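Local atomic coordinates of dehalogenase-like hydrolase (Ralstonia solanacearum, PDB entry 3UMB), a protein that probably catalyses the hydrolytic dehalogenation of small (S)-2-haloalkanoic acids to (R)-2-hydroxyalkanoic acids, as a member of the HAD-like hydrolase superfamily. Residues A162-A167 against H191-F196; A6-A11 against R166-P171; E26-G31 against N85-T90; D70-A75 against A89-E94; L176-N181 against R220-F225. All blocks are in the same frame, centred on the assembly; numbering follows the deposited sequence.

Contact 1 of 5, residues A162-A167 against H191-F196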
# COMPACT_ATOMS: atom_id res chain seq x y z
N ALA A 162 -11.98 12.65 -8.23
CA ALA A 162 -12.71 13.50 -9.14
C ALA A 162 -14.16 13.14 -9.28
O ALA A 162 -14.92 13.99 -9.73
CB ALA A 162 -12.06 13.57 -10.51
N LEU A 163 -14.56 11.93 -8.94
CA LEU A 163 -15.96 11.56 -9.09
C LEU A 163 -16.90 12.50 -8.30
O LEU A 163 -18.02 12.74 -8.73
CB LEU A 163 -16.23 10.06 -8.73
CG LEU A 163 -15.70 8.95 -9.66
CD1 LEU A 163 -15.68 7.57 -8.99
CD2 LEU A 163 -16.45 8.90 -10.96
N ALA A 164 -16.47 13.03 -7.16
CA ALA A 164 -17.42 13.72 -6.28
C ALA A 164 -17.70 15.14 -6.75
O ALA A 164 -18.85 15.51 -6.88
CB ALA A 164 -17.01 13.66 -4.84
N PRO A 165 -16.66 15.92 -7.08
CA PRO A 165 -17.01 17.18 -7.74
C PRO A 165 -17.96 16.99 -8.93
O PRO A 165 -18.93 17.75 -9.04
CB PRO A 165 -15.66 17.73 -8.15
CG PRO A 165 -14.76 17.26 -7.00
CD PRO A 165 -15.22 15.85 -6.80
N ARG A 166 -17.74 15.96 -9.76
CA ARG A 166 -18.58 15.76 -10.95
C ARG A 166 -19.99 15.54 -10.63
O ARG A 166 -20.83 16.18 -11.22
CB ARG A 166 -18.18 14.55 -11.80
CG ARG A 166 -17.30 14.95 -12.95
CD ARG A 166 -17.53 14.07 -14.20
NE ARG A 166 -17.21 12.67 -13.96
CZ ARG A 166 -16.03 12.24 -13.61
NH1 ARG A 166 -15.02 13.10 -13.44
NH2 ARG A 166 -15.82 10.95 -13.46
N ALA A 167 -20.26 14.57 -9.76
CA ALA A 167 -21.64 14.24 -9.37
C ALA A 167 -22.40 15.42 -8.69
O ALA A 167 -23.59 15.58 -8.91
CB ALA A 167 -21.67 13.02 -8.48
N HIS A 191 -6.16 16.64 -3.31
CA HIS A 191 -7.02 16.89 -4.46
C HIS A 191 -7.71 18.27 -4.40
O HIS A 191 -8.13 18.80 -5.41
CB HIS A 191 -8.06 15.79 -4.57
CG HIS A 191 -8.86 15.82 -5.83
ND1 HIS A 191 -8.34 15.48 -7.06
CD2 HIS A 191 -10.16 16.13 -6.06
CE1 HIS A 191 -9.28 15.55 -7.98
NE2 HIS A 191 -10.40 15.95 -7.40
N GLY A 192 -7.80 18.84 -3.20
CA GLY A 192 -8.36 20.18 -2.99
C GLY A 192 -9.68 20.23 -2.21
O GLY A 192 -10.33 21.27 -2.22
N PHE A 193 -10.10 19.13 -1.58
CA PHE A 193 -11.31 19.17 -0.73
C PHE A 193 -11.02 19.81 0.59
O PHE A 193 -9.88 19.85 1.04
CB PHE A 193 -11.85 17.78 -0.38
CG PHE A 193 -12.29 16.96 -1.54
CD1 PHE A 193 -13.61 17.01 -1.99
CD2 PHE A 193 -11.39 16.10 -2.19
CE1 PHE A 193 -14.02 16.23 -3.07
CE2 PHE A 193 -11.81 15.32 -3.24
CZ PHE A 193 -13.14 15.38 -3.69
N THR A 194 -12.07 20.28 1.24
CA THR A 194 -12.00 20.54 2.68
C THR A 194 -12.21 19.18 3.28
O THR A 194 -13.20 18.51 2.97
CB THR A 194 -13.15 21.46 3.20
OG1 THR A 194 -13.20 22.67 2.44
CG2 THR A 194 -12.94 21.79 4.69
N THR A 195 -11.30 18.73 4.12
CA THR A 195 -11.44 17.39 4.64
C THR A 195 -11.51 17.34 6.17
O THR A 195 -10.87 18.11 6.88
CB THR A 195 -10.25 16.53 4.17
OG1 THR A 195 -9.08 17.03 4.79
CG2 THR A 195 -10.07 16.60 2.68
N PHE A 196 -12.25 16.35 6.66
CA PHE A 196 -12.32 16.05 8.05
C PHE A 196 -11.94 14.58 8.26
O PHE A 196 -12.49 13.70 7.60
CB PHE A 196 -13.76 16.27 8.55
CG PHE A 196 -13.92 16.08 10.03
CD1 PHE A 196 -13.78 17.17 10.90
CD2 PHE A 196 -14.20 14.82 10.55
CE1 PHE A 196 -13.90 17.01 12.27
CE2 PHE A 196 -14.34 14.65 11.96
CZ PHE A 196 -14.19 15.75 12.81

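Contact 2 of 5, residues A6-A11 against R166-P171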
# COMPACT_ATOMS: atom_id res chain seq x y z
N ALA A 6 -21.59 20.76 0.25
CA ALA A 6 -21.88 19.34 0.13
C ALA A 6 -20.90 18.55 1.02
O ALA A 6 -19.83 19.02 1.39
CB ALA A 6 -21.81 18.88 -1.34
N VAL A 7 -21.27 17.34 1.40
CA VAL A 7 -20.43 16.57 2.30
C VAL A 7 -20.45 15.15 1.80
O VAL A 7 -21.52 14.56 1.63
CB VAL A 7 -20.92 16.69 3.78
CG1 VAL A 7 -20.07 15.85 4.76
CG2 VAL A 7 -20.93 18.20 4.20
N VAL A 8 -19.26 14.61 1.54
CA VAL A 8 -19.11 13.25 1.00
C VAL A 8 -18.36 12.36 2.02
O VAL A 8 -17.39 12.80 2.63
CB VAL A 8 -18.39 13.28 -0.38
CG1 VAL A 8 -18.09 11.87 -0.87
CG2 VAL A 8 -19.26 14.05 -1.40
N PHE A 9 -18.85 11.13 2.17
CA PHE A 9 -18.32 10.16 3.10
C PHE A 9 -17.69 8.98 2.38
O PHE A 9 -18.22 8.48 1.41
CB PHE A 9 -19.43 9.61 4.01
CG PHE A 9 -20.05 10.64 4.91
CD1 PHE A 9 -21.18 11.34 4.49
CD2 PHE A 9 -19.52 10.89 6.16
CE1 PHE A 9 -21.77 12.30 5.33
CE2 PHE A 9 -20.08 11.85 7.01
CZ PHE A 9 -21.22 12.55 6.60
N ASP A 10 -16.55 8.57 2.91
CA ASP A 10 -16.01 7.21 2.82
C ASP A 10 -16.99 6.21 3.48
O ASP A 10 -17.79 6.57 4.35
CB ASP A 10 -14.70 7.24 3.60
CG ASP A 10 -13.94 5.95 3.55
OD1 ASP A 10 -13.99 5.27 2.49
OD2 ASP A 10 -13.30 5.64 4.59
N ALA A 11 -16.94 4.96 3.08
CA ALA A 11 -17.88 3.96 3.58
C ALA A 11 -17.41 3.26 4.91
O ALA A 11 -17.83 3.61 6.05
CB ALA A 11 -18.17 2.88 2.41
N ARG A 166 -17.74 15.96 -9.76
CA ARG A 166 -18.58 15.76 -10.95
C ARG A 166 -19.99 15.54 -10.63
O ARG A 166 -20.83 16.18 -11.22
CB ARG A 166 -18.18 14.55 -11.80
CG ARG A 166 -17.30 14.95 -12.95
CD ARG A 166 -17.53 14.07 -14.20
NE ARG A 166 -17.21 12.67 -13.96
CZ ARG A 166 -16.03 12.24 -13.61
NH1 ARG A 166 -15.02 13.10 -13.44
NH2 ARG A 166 -15.82 10.95 -13.46
N ALA A 167 -20.26 14.57 -9.76
CA ALA A 167 -21.64 14.24 -9.37
C ALA A 167 -22.40 15.42 -8.69
O ALA A 167 -23.59 15.58 -8.91
CB ALA A 167 -21.67 13.02 -8.48
N PHE A 168 -21.69 16.23 -7.90
CA PHE A 168 -22.32 17.30 -7.11
C PHE A 168 -22.42 18.65 -7.83
O PHE A 168 -23.11 19.53 -7.34
CB PHE A 168 -21.61 17.45 -5.74
CG PHE A 168 -22.06 16.40 -4.75
CD1 PHE A 168 -23.12 16.64 -3.90
CD2 PHE A 168 -21.49 15.13 -4.77
CE1 PHE A 168 -23.56 15.64 -3.04
CE2 PHE A 168 -21.93 14.14 -3.92
CZ PHE A 168 -22.97 14.39 -3.06
N GLY A 169 -21.72 18.79 -8.96
CA GLY A 169 -21.72 19.99 -9.74
C GLY A 169 -21.01 21.13 -9.05
O GLY A 169 -21.24 22.28 -9.41
N VAL A 170 -20.15 20.82 -8.07
CA VAL A 170 -19.36 21.82 -7.34
C VAL A 170 -17.85 21.48 -7.34
O VAL A 170 -17.48 20.32 -7.46
CB VAL A 170 -19.85 21.99 -5.86
CG1 VAL A 170 -21.35 22.36 -5.84
CG2 VAL A 170 -19.61 20.73 -5.04
N PRO A 171 -16.98 22.51 -7.24
CA PRO A 171 -15.55 22.31 -7.11
C PRO A 171 -15.27 21.53 -5.85
O PRO A 171 -16.06 21.61 -4.92
CB PRO A 171 -14.99 23.73 -6.93
CG PRO A 171 -15.97 24.60 -7.53
CD PRO A 171 -17.31 23.94 -7.37

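Contact 3 of 5, residues E26-G31 against N85-T90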
# COMPACT_ATOMS: atom_id res chain seq x y z
N GLU A 26 -12.91 -14.75 14.50
CA GLU A 26 -12.70 -15.47 15.76
C GLU A 26 -13.51 -16.73 15.90
O GLU A 26 -13.01 -17.73 16.38
CB GLU A 26 -13.05 -14.59 16.97
CG GLU A 26 -11.91 -13.72 17.52
CD GLU A 26 -10.65 -14.53 17.92
OE1 GLU A 26 -10.80 -15.76 18.22
OE2 GLU A 26 -9.53 -13.91 17.93
N GLN A 27 -14.77 -16.70 15.50
CA GLN A 27 -15.63 -17.85 15.74
C GLN A 27 -15.33 -18.99 14.80
O GLN A 27 -15.56 -20.15 15.15
CB GLN A 27 -17.12 -17.46 15.61
CG GLN A 27 -18.13 -18.58 16.02
CD GLN A 27 -18.24 -19.75 15.01
OE1 GLN A 27 -18.05 -19.57 13.79
NE2 GLN A 27 -18.56 -20.95 15.51
N LEU A 28 -14.89 -18.68 13.57
CA LEU A 28 -14.59 -19.75 12.63
C LEU A 28 -13.15 -20.25 12.83
O LEU A 28 -12.83 -21.37 12.45
CB LEU A 28 -14.78 -19.27 11.18
CG LEU A 28 -16.18 -18.84 10.71
CD1 LEU A 28 -16.10 -17.50 9.96
CD2 LEU A 28 -16.92 -19.92 9.85
N PHE A 29 -12.32 -19.38 13.43
CA PHE A 29 -10.88 -19.54 13.53
C PHE A 29 -10.46 -19.10 14.91
O PHE A 29 -10.00 -17.96 15.10
CB PHE A 29 -10.16 -18.68 12.48
CG PHE A 29 -10.53 -19.05 11.08
CD1 PHE A 29 -10.48 -20.37 10.66
CD2 PHE A 29 -10.92 -18.07 10.17
CE1 PHE A 29 -10.83 -20.72 9.35
CE2 PHE A 29 -11.24 -18.40 8.85
CZ PHE A 29 -11.20 -19.72 8.43
N PRO A 30 -10.63 -19.99 15.90
CA PRO A 30 -10.44 -19.61 17.29
C PRO A 30 -8.97 -19.30 17.58
O PRO A 30 -8.06 -20.03 17.14
CB PRO A 30 -10.91 -20.85 18.05
CG PRO A 30 -11.60 -21.72 17.07
CD PRO A 30 -10.99 -21.41 15.76
N GLY A 31 -8.77 -18.19 18.29
CA GLY A 31 -7.45 -17.63 18.54
C GLY A 31 -6.81 -16.83 17.39
O GLY A 31 -5.76 -16.25 17.59
N ASN A 85 -15.06 -23.26 1.00
CA ASN A 85 -16.21 -22.52 0.50
C ASN A 85 -17.14 -21.99 1.61
O ASN A 85 -17.48 -20.80 1.61
CB ASN A 85 -16.96 -23.34 -0.54
CG ASN A 85 -16.11 -23.64 -1.77
OD1 ASN A 85 -15.49 -22.74 -2.34
ND2 ASN A 85 -16.09 -24.92 -2.18
N HIS A 86 -17.52 -22.81 2.58
CA HIS A 86 -18.46 -22.34 3.61
C HIS A 86 -17.85 -21.17 4.37
O HIS A 86 -18.49 -20.14 4.45
CB HIS A 86 -18.95 -23.45 4.59
CG HIS A 86 -19.74 -22.91 5.76
ND1 HIS A 86 -21.11 -22.72 5.70
CD2 HIS A 86 -19.36 -22.50 6.99
CE1 HIS A 86 -21.54 -22.23 6.86
NE2 HIS A 86 -20.49 -22.07 7.66
N ALA A 87 -16.64 -21.31 4.92
CA ALA A 87 -16.13 -20.24 5.83
C ALA A 87 -15.86 -18.92 5.05
O ALA A 87 -16.01 -17.83 5.59
CB ALA A 87 -14.90 -20.69 6.60
N GLU A 88 -15.44 -19.08 3.80
CA GLU A 88 -15.31 -17.98 2.85
C GLU A 88 -16.67 -17.31 2.60
O GLU A 88 -16.82 -16.13 2.85
CB GLU A 88 -14.77 -18.51 1.53
CG GLU A 88 -14.71 -17.48 0.44
CD GLU A 88 -13.71 -17.83 -0.60
OE1 GLU A 88 -12.56 -18.13 -0.23
OE2 GLU A 88 -14.05 -17.81 -1.79
N ALA A 89 -17.65 -18.07 2.10
CA ALA A 89 -19.00 -17.53 1.92
C ALA A 89 -19.47 -16.81 3.19
O ALA A 89 -19.90 -15.68 3.14
CB ALA A 89 -19.99 -18.63 1.47
N THR A 90 -19.29 -17.42 4.35
CA THR A 90 -19.75 -16.81 5.60
C THR A 90 -19.13 -15.48 5.90
O THR A 90 -19.76 -14.60 6.49
CB THR A 90 -19.45 -17.71 6.81
OG1 THR A 90 -20.16 -18.94 6.67
CG2 THR A 90 -19.89 -17.04 8.12

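Contact 4 of 5, residues D70-A75 against A89-E94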
# COMPACT_ATOMS: atom_id res chain seq x y z
N ASP A 70 -9.72 -12.17 -2.83
CA ASP A 70 -8.27 -12.37 -2.99
C ASP A 70 -7.51 -12.12 -1.69
O ASP A 70 -6.69 -12.93 -1.28
CB ASP A 70 -7.71 -11.44 -4.06
CG ASP A 70 -8.28 -11.71 -5.41
OD1 ASP A 70 -8.82 -12.81 -5.57
OD2 ASP A 70 -8.22 -10.81 -6.30
N ALA A 71 -7.73 -10.98 -1.07
CA ALA A 71 -6.99 -10.64 0.15
C ALA A 71 -7.32 -11.64 1.26
O ALA A 71 -6.44 -12.01 2.03
CB ALA A 71 -7.28 -9.20 0.63
N LEU A 72 -8.59 -12.02 1.37
CA LEU A 72 -9.02 -12.93 2.43
C LEU A 72 -8.36 -14.31 2.25
O LEU A 72 -7.93 -14.93 3.23
CB LEU A 72 -10.54 -13.12 2.40
CG LEU A 72 -11.10 -14.25 3.29
CD1 LEU A 72 -10.89 -13.83 4.75
CD2 LEU A 72 -12.55 -14.52 2.97
N ARG A 73 -8.37 -14.78 1.01
CA ARG A 73 -7.67 -15.98 0.61
C ARG A 73 -6.17 -15.96 0.86
O ARG A 73 -5.61 -16.94 1.41
CB ARG A 73 -7.89 -16.26 -0.86
CG ARG A 73 -9.30 -16.73 -1.16
CD ARG A 73 -9.56 -16.97 -2.64
NE ARG A 73 -10.96 -17.43 -2.84
CZ ARG A 73 -11.64 -17.39 -3.99
NH1 ARG A 73 -11.10 -16.91 -5.10
NH2 ARG A 73 -12.89 -17.83 -4.02
N TYR A 74 -5.49 -14.89 0.44
CA TYR A 74 -4.07 -14.80 0.76
C TYR A 74 -3.90 -14.86 2.30
O TYR A 74 -3.04 -15.60 2.82
CB TYR A 74 -3.41 -13.53 0.24
CG TYR A 74 -2.01 -13.38 0.77
CD1 TYR A 74 -0.94 -13.87 0.04
CD2 TYR A 74 -1.77 -12.76 1.97
CE1 TYR A 74 0.35 -13.78 0.50
CE2 TYR A 74 -0.47 -12.64 2.47
CZ TYR A 74 0.60 -13.18 1.71
OH TYR A 74 1.91 -13.12 2.15
N ALA A 75 -4.70 -14.08 3.03
CA ALA A 75 -4.49 -13.98 4.50
C ALA A 75 -4.67 -15.37 5.18
O ALA A 75 -3.95 -15.73 6.09
CB ALA A 75 -5.42 -12.97 5.10
N ALA A 89 -17.65 -18.07 2.10
CA ALA A 89 -19.00 -17.53 1.92
C ALA A 89 -19.47 -16.81 3.19
O ALA A 89 -19.90 -15.68 3.14
CB ALA A 89 -19.99 -18.63 1.47
N THR A 90 -19.29 -17.42 4.35
CA THR A 90 -19.75 -16.81 5.60
C THR A 90 -19.13 -15.48 5.90
O THR A 90 -19.76 -14.60 6.49
CB THR A 90 -19.45 -17.71 6.81
OG1 THR A 90 -20.16 -18.94 6.67
CG2 THR A 90 -19.89 -17.04 8.12
N LEU A 91 -17.85 -15.33 5.55
CA LEU A 91 -17.15 -14.10 5.97
C LEU A 91 -17.45 -13.00 5.00
O LEU A 91 -17.53 -11.86 5.38
CB LEU A 91 -15.63 -14.32 6.08
CG LEU A 91 -15.19 -14.88 7.44
CD1 LEU A 91 -13.67 -15.12 7.42
CD2 LEU A 91 -15.60 -13.93 8.58
N MSE A 92 -17.61 -13.39 3.75
CA MSE A 92 -18.01 -12.47 2.69
C MSE A 92 -19.47 -11.96 2.94
O MSE A 92 -19.67 -10.73 2.99
CB MSE A 92 -17.76 -13.12 1.29
CG MSE A 92 -16.20 -13.21 0.82
SE MSE A 92 -15.15 -11.61 1.30
CE MSE A 92 -15.89 -10.41 -0.12
N ARG A 93 -20.44 -12.86 3.19
CA ARG A 93 -21.78 -12.45 3.68
C ARG A 93 -21.67 -11.43 4.77
O ARG A 93 -22.28 -10.36 4.71
CB ARG A 93 -22.57 -13.64 4.26
CG ARG A 93 -23.08 -14.61 3.20
CD ARG A 93 -24.15 -15.57 3.72
NE ARG A 93 -23.64 -16.91 4.07
CZ ARG A 93 -23.40 -17.91 3.21
NH1 ARG A 93 -23.59 -17.76 1.89
NH2 ARG A 93 -22.95 -19.07 3.68
N GLU A 94 -20.88 -11.74 5.77
CA GLU A 94 -20.68 -10.81 6.83
C GLU A 94 -20.24 -9.49 6.27
O GLU A 94 -20.65 -8.45 6.77
CB GLU A 94 -19.64 -11.33 7.82
CG GLU A 94 -19.78 -10.69 9.14
CD GLU A 94 -20.94 -11.23 9.93
OE1 GLU A 94 -21.30 -12.42 9.74
OE2 GLU A 94 -21.48 -10.45 10.74

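Contact 5 of 5, residues L176-N181 against R220-F225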
# COMPACT_ATOMS: atom_id res chain seq x y z
N LEU A 176 -17.08 19.03 1.61
CA LEU A 176 -16.39 18.50 2.78
C LEU A 176 -16.24 16.99 2.61
O LEU A 176 -17.23 16.24 2.47
CB LEU A 176 -17.11 18.81 4.10
CG LEU A 176 -16.39 18.25 5.34
CD1 LEU A 176 -14.99 18.86 5.55
CD2 LEU A 176 -17.26 18.44 6.58
N PHE A 177 -14.99 16.56 2.63
CA PHE A 177 -14.65 15.16 2.44
C PHE A 177 -14.34 14.55 3.79
O PHE A 177 -13.43 14.99 4.50
CB PHE A 177 -13.45 15.04 1.51
CG PHE A 177 -13.11 13.63 1.21
CD1 PHE A 177 -13.72 12.96 0.16
CD2 PHE A 177 -12.23 12.92 2.04
CE1 PHE A 177 -13.43 11.60 -0.08
CE2 PHE A 177 -11.95 11.59 1.83
CZ PHE A 177 -12.52 10.91 0.75
N VAL A 178 -15.08 13.50 4.13
CA VAL A 178 -14.97 12.82 5.41
C VAL A 178 -14.52 11.38 5.25
O VAL A 178 -15.12 10.61 4.50
CB VAL A 178 -16.33 12.82 6.13
CG1 VAL A 178 -16.22 12.10 7.50
CG2 VAL A 178 -16.84 14.26 6.29
N SER A 179 -13.42 11.04 5.93
CA SER A 179 -12.89 9.65 5.96
C SER A 179 -12.37 9.25 7.33
O SER A 179 -11.92 10.08 8.08
CB SER A 179 -11.72 9.49 5.00
OG SER A 179 -11.46 8.08 4.86
N SER A 180 -12.44 7.96 7.63
CA SER A 180 -11.72 7.41 8.77
C SER A 180 -10.26 7.09 8.54
O SER A 180 -9.51 6.86 9.49
CB SER A 180 -12.34 6.11 9.18
OG SER A 180 -13.39 6.46 10.02
N ASN A 181 -9.86 7.04 7.30
CA ASN A 181 -8.54 6.54 7.00
C ASN A 181 -7.69 7.78 6.81
O ASN A 181 -7.97 8.64 5.96
CB ASN A 181 -8.61 5.66 5.78
CG ASN A 181 -9.37 4.37 6.03
OD1 ASN A 181 -9.15 3.74 7.03
ND2 ASN A 181 -10.23 3.98 5.12
N ARG A 220 -19.88 12.73 15.48
CA ARG A 220 -20.47 13.82 16.21
C ARG A 220 -19.44 14.91 16.36
O ARG A 220 -19.79 16.07 16.36
CB ARG A 220 -20.98 13.30 17.56
CG ARG A 220 -22.07 12.22 17.39
CD ARG A 220 -22.55 11.56 18.71
NE ARG A 220 -21.54 10.65 19.27
CZ ARG A 220 -21.76 9.79 20.27
NH1 ARG A 220 -22.97 9.68 20.82
NH2 ARG A 220 -20.76 9.03 20.71
N ASP A 221 -18.16 14.57 16.43
CA ASP A 221 -17.16 15.64 16.30
C ASP A 221 -17.25 16.31 14.94
O ASP A 221 -16.98 17.52 14.84
CB ASP A 221 -15.74 15.16 16.57
CG ASP A 221 -15.49 14.84 18.04
OD1 ASP A 221 -16.04 15.54 18.93
OD2 ASP A 221 -14.74 13.88 18.29
N LEU A 222 -17.62 15.56 13.90
CA LEU A 222 -17.72 16.12 12.53
C LEU A 222 -18.83 17.16 12.45
O LEU A 222 -18.64 18.25 11.90
CB LEU A 222 -17.96 15.02 11.48
CG LEU A 222 -18.55 15.59 10.17
CD1 LEU A 222 -17.55 16.41 9.38
CD2 LEU A 222 -19.12 14.52 9.31
N LEU A 223 -20.00 16.79 12.99
CA LEU A 223 -21.13 17.72 13.20
C LEU A 223 -20.67 18.98 13.92
O LEU A 223 -20.95 20.09 13.46
CB LEU A 223 -22.23 17.03 14.01
CG LEU A 223 -23.65 17.63 13.95
CD1 LEU A 223 -24.12 18.00 12.54
CD2 LEU A 223 -24.64 16.65 14.62
N GLN A 224 -19.95 18.82 15.04
CA GLN A 224 -19.43 19.97 15.80
C GLN A 224 -18.83 20.94 14.78
O GLN A 224 -19.20 22.10 14.72
CB GLN A 224 -18.31 19.56 16.80
CG GLN A 224 -18.64 19.45 18.31
CD GLN A 224 -17.34 19.32 19.21
OE1 GLN A 224 -16.71 18.25 19.32
NE2 GLN A 224 -16.97 20.44 19.87
N PHE A 225 -17.93 20.40 13.96
CA PHE A 225 -17.02 21.19 13.11
C PHE A 225 -17.72 21.95 12.00
O PHE A 225 -17.36 23.10 11.71
CB PHE A 225 -15.94 20.24 12.53
CG PHE A 225 -15.29 20.73 11.27
CD1 PHE A 225 -14.10 21.45 11.31
CD2 PHE A 225 -15.83 20.42 10.03
CE1 PHE A 225 -13.50 21.89 10.15
CE2 PHE A 225 -15.21 20.85 8.86
CZ PHE A 225 -14.05 21.58 8.92

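Contact 1 of 5, residues A162-A167 against H191-F196
A162 and H191 lie 8.1 Å apart, CA to CA, and the CA atoms of P165 and F193 are 9.3 Å apart, so helix 163-168 runs past the point where another helix ends and strand 194-198 begins. The turn between them is a Schellman motif: F193 N bonds to A188 O, G192 N bonds to T189 O, and G192, with its positive phi, is the C-prime residue. H191 before this turn and F193 after it each bring a ring to the segment A162-A167. F193 supplies the apolar part. Its chi1 of -62° sets the ring beside its own backbone N, and the far end of the ring arrives at P165 from the opposite direction, with CZ 3.8 Å from P165 CD. The neighbouring ring atom, F193 CE1, lies 4.3 Å from A164 CB, so proline and alanine together meet one corner of the phenyl group obliquely. H191 is the second ring. With CG extended away from its backbone N (chi1 -171°), the imidazole reaches the backbone of A162, where NE2 comes within 3.8 Å of A162 N and CE1 within 4.2 Å of A162 CB. A sodium ion lies about 3 Å from the H191 side chain. F193 also meets the ring of F177 in strand 175-179, which carries the contact into the central sheet. Strand 175-179, helix 182-191 and strand 194-198 form a beta-alpha-beta crossover of the Rossmann-like HAD core, and the contact packs helix 163-168 against the helix-to-strand junction within that crossover.

Contact 2 of 5, residues A6-A11 against R166-P171
A6 and V8 meet F168 in an apolar helix-on-sheet contact in the Rossmann-like HAD core, where helix 163-168 lies on one face of the parallel sheet and strand 6-9 runs between strands 118-122 and 175-179. The alternation of a beta strand explains the spacing: A6 and V8 direct their side chains to the helix, while V7 between them points away, and F9 packs against L222 of helix 219-227. F168 is the last residue of its helix with helical backbone angles. G169 follows with a positive phi of 69°, and the chain then turns back toward the sheet through V170, whose side chain touches I175. The phenyl group of F168 reaches the strand because its CG stands beside the backbone N and anti to the carbonyl carbon (chi1 -79°). Both strand residues approach the ring obliquely. The ring also meets that of H144 edge-to-face, and P117 also touches it, so several parts of the core converge on this one side chain. Beyond the contact the strand leads into the loop that in this superfamily typically carries the nucleophilic aspartate. The two strand side chains take diagonally placed atoms of the phenyl ring: A6 CB lies 3.6 Å from F168 CD1, and V8 CG2 lies 3.7 Å from F168 CE2.

Contact 3 of 5, residues E26-G31 against N85-T90
L28, F29, A87 and T90 make the apolar part of this contact, between the weakly bonded end of helix 19-28 and the opening turns of helix 85-96. The two methyl branches of L28 meet residues one helical turn apart: CD2 rests 3.9 Å from A87 CB, and CD1 lies 4.2 Å from T90 CG2. F29 reaches the same alanine, its CZ 4.2 Å from A87 CB, so the small methyl group of A87 is met by both a leucine branch and the end of a phenyl ring. Within the segment L28 and F29 also pack together: L28 CB stands 4.1 Å above the plane of the F29 ring, over its centre.

The polar interactions lie within each segment rather than between them. E26 closes the turn after its helix: G31 N donates to E26 OE1 at 3.2 Å, meeting the oxygen on its syn side. In the other segment T90 OG1 donates to H86 O at 3.0 Å from above the carbonyl plane, 46° out of it. T90 N also bonds to H86 O, so this oxygen accepts twice. The same hydroxyl oxygen sits over one face of the H86 imidazole, toward its rim.

Around the contact, F29 also packs on L81 and P82 of the loop before helix 85-96, and E88 forms a salt bridge with R73, which ties that helix to helix 64-78 within a helical region consistent with the cap of L-2-haloacid dehalogenases.

Contact 4 of 5, residues D70-A75 against A89-E94
L72 meets L91 and the selenomethionine M92 in a purely apolar contact in which one forked side chain serves two partners. L72 CD1 lies 4.1 Å from L91 CD1, and the other branch, CD2, lies 4.2 Å from M92 SE. The leucine side chains cross at about a right angle. L72 extends its CG anti to the backbone N (chi1 170°), whereas L91 carries its CG beside the backbone N; with these torsions the two CD1 methyls meet, although the CA atoms of L72 and L91 are 8.9 Å apart. The M92 side chain also touches W65, T68 and V69 of helix 64-78.

Ion pairs lie nearby. D70 pairs with K62 and E94 with R24 of helix 19-28, each as a salt bridge, while R93 lays one face of its guanidinium over the backbone of its own helix, above A89 C.

Beyond L72, W40 of helix 33-54 adds to the same hydrophobic cluster. D70 and Y74 pack on A207 and P205 of the second subunit, so this part of helix 64-78 touches the second subunit. This is helix-to-helix packing within an all-helical region consistent with the cap of L-2-haloacid dehalogenases.

Contact 5 of 5, residues L176-N181 against R220-F225
L176 and L222 press together more tightly than is usual for van der Waals contact: L176 CD2 lies 3.5 Å from L222 CD1. The two side chains slide past each other in opposite directions, which lets one methyl group of each meet flank to flank. V178 answers differently. It and L222 reach toward each other tip to tip, with V178 CG2 3.8 Å from L222 CD2. L222 CD1 touches both L176 and V178, while CD2 turns to V178. With CG anti to the backbone N (chi1 160°), L222 directs its forked end at the sheet. One helical turn on, F225 brings its ring atom CE2 to 3.9 Å from L176 CD1, the ring meeting the leucine obliquely.

In the Rossmann-like HAD core this is a helix laid on the parallel sheet. Helix 219-227 runs nearly antiparallel to strand 175-179, with an angle of 162° between the short segments and axes 11.1 Å apart at their closest. F9 and F196 from the two flanking strands complete the apolar bed around L222, and the rings of F196 and F225 meet as well.

The strand ends in an ST turn: N181 N donates to S179 OG at 3.1 Å, nearly straight at 171°. S179 OG is also hydrogen-bonded to D10 OD2 and D184 OD2, which links the turn to the loop after strand 6-9.

How the contacts relate
The five contacts fall into two groups on opposite sides of the chain's centre. Contacts 1, 2 and 5 belong to the core: contacts 1 and 2 share helix 163-168, centres 6 Å apart, and contact 5, its centre about 14 Å from theirs, lies on the other face of the same sheet. Contacts 3 and 4, centres 9 Å apart, share helix 85-96. Along the chain, the helical pair is closed between the two segments of contact 2, as an insertion after the first core strand. Contact 2 closes before contact 5 opens, while the segments of contacts 1 and 5 alternate. Centres of contacts 1 and 3 lie about 38 Å apart, reflecting core and probable cap.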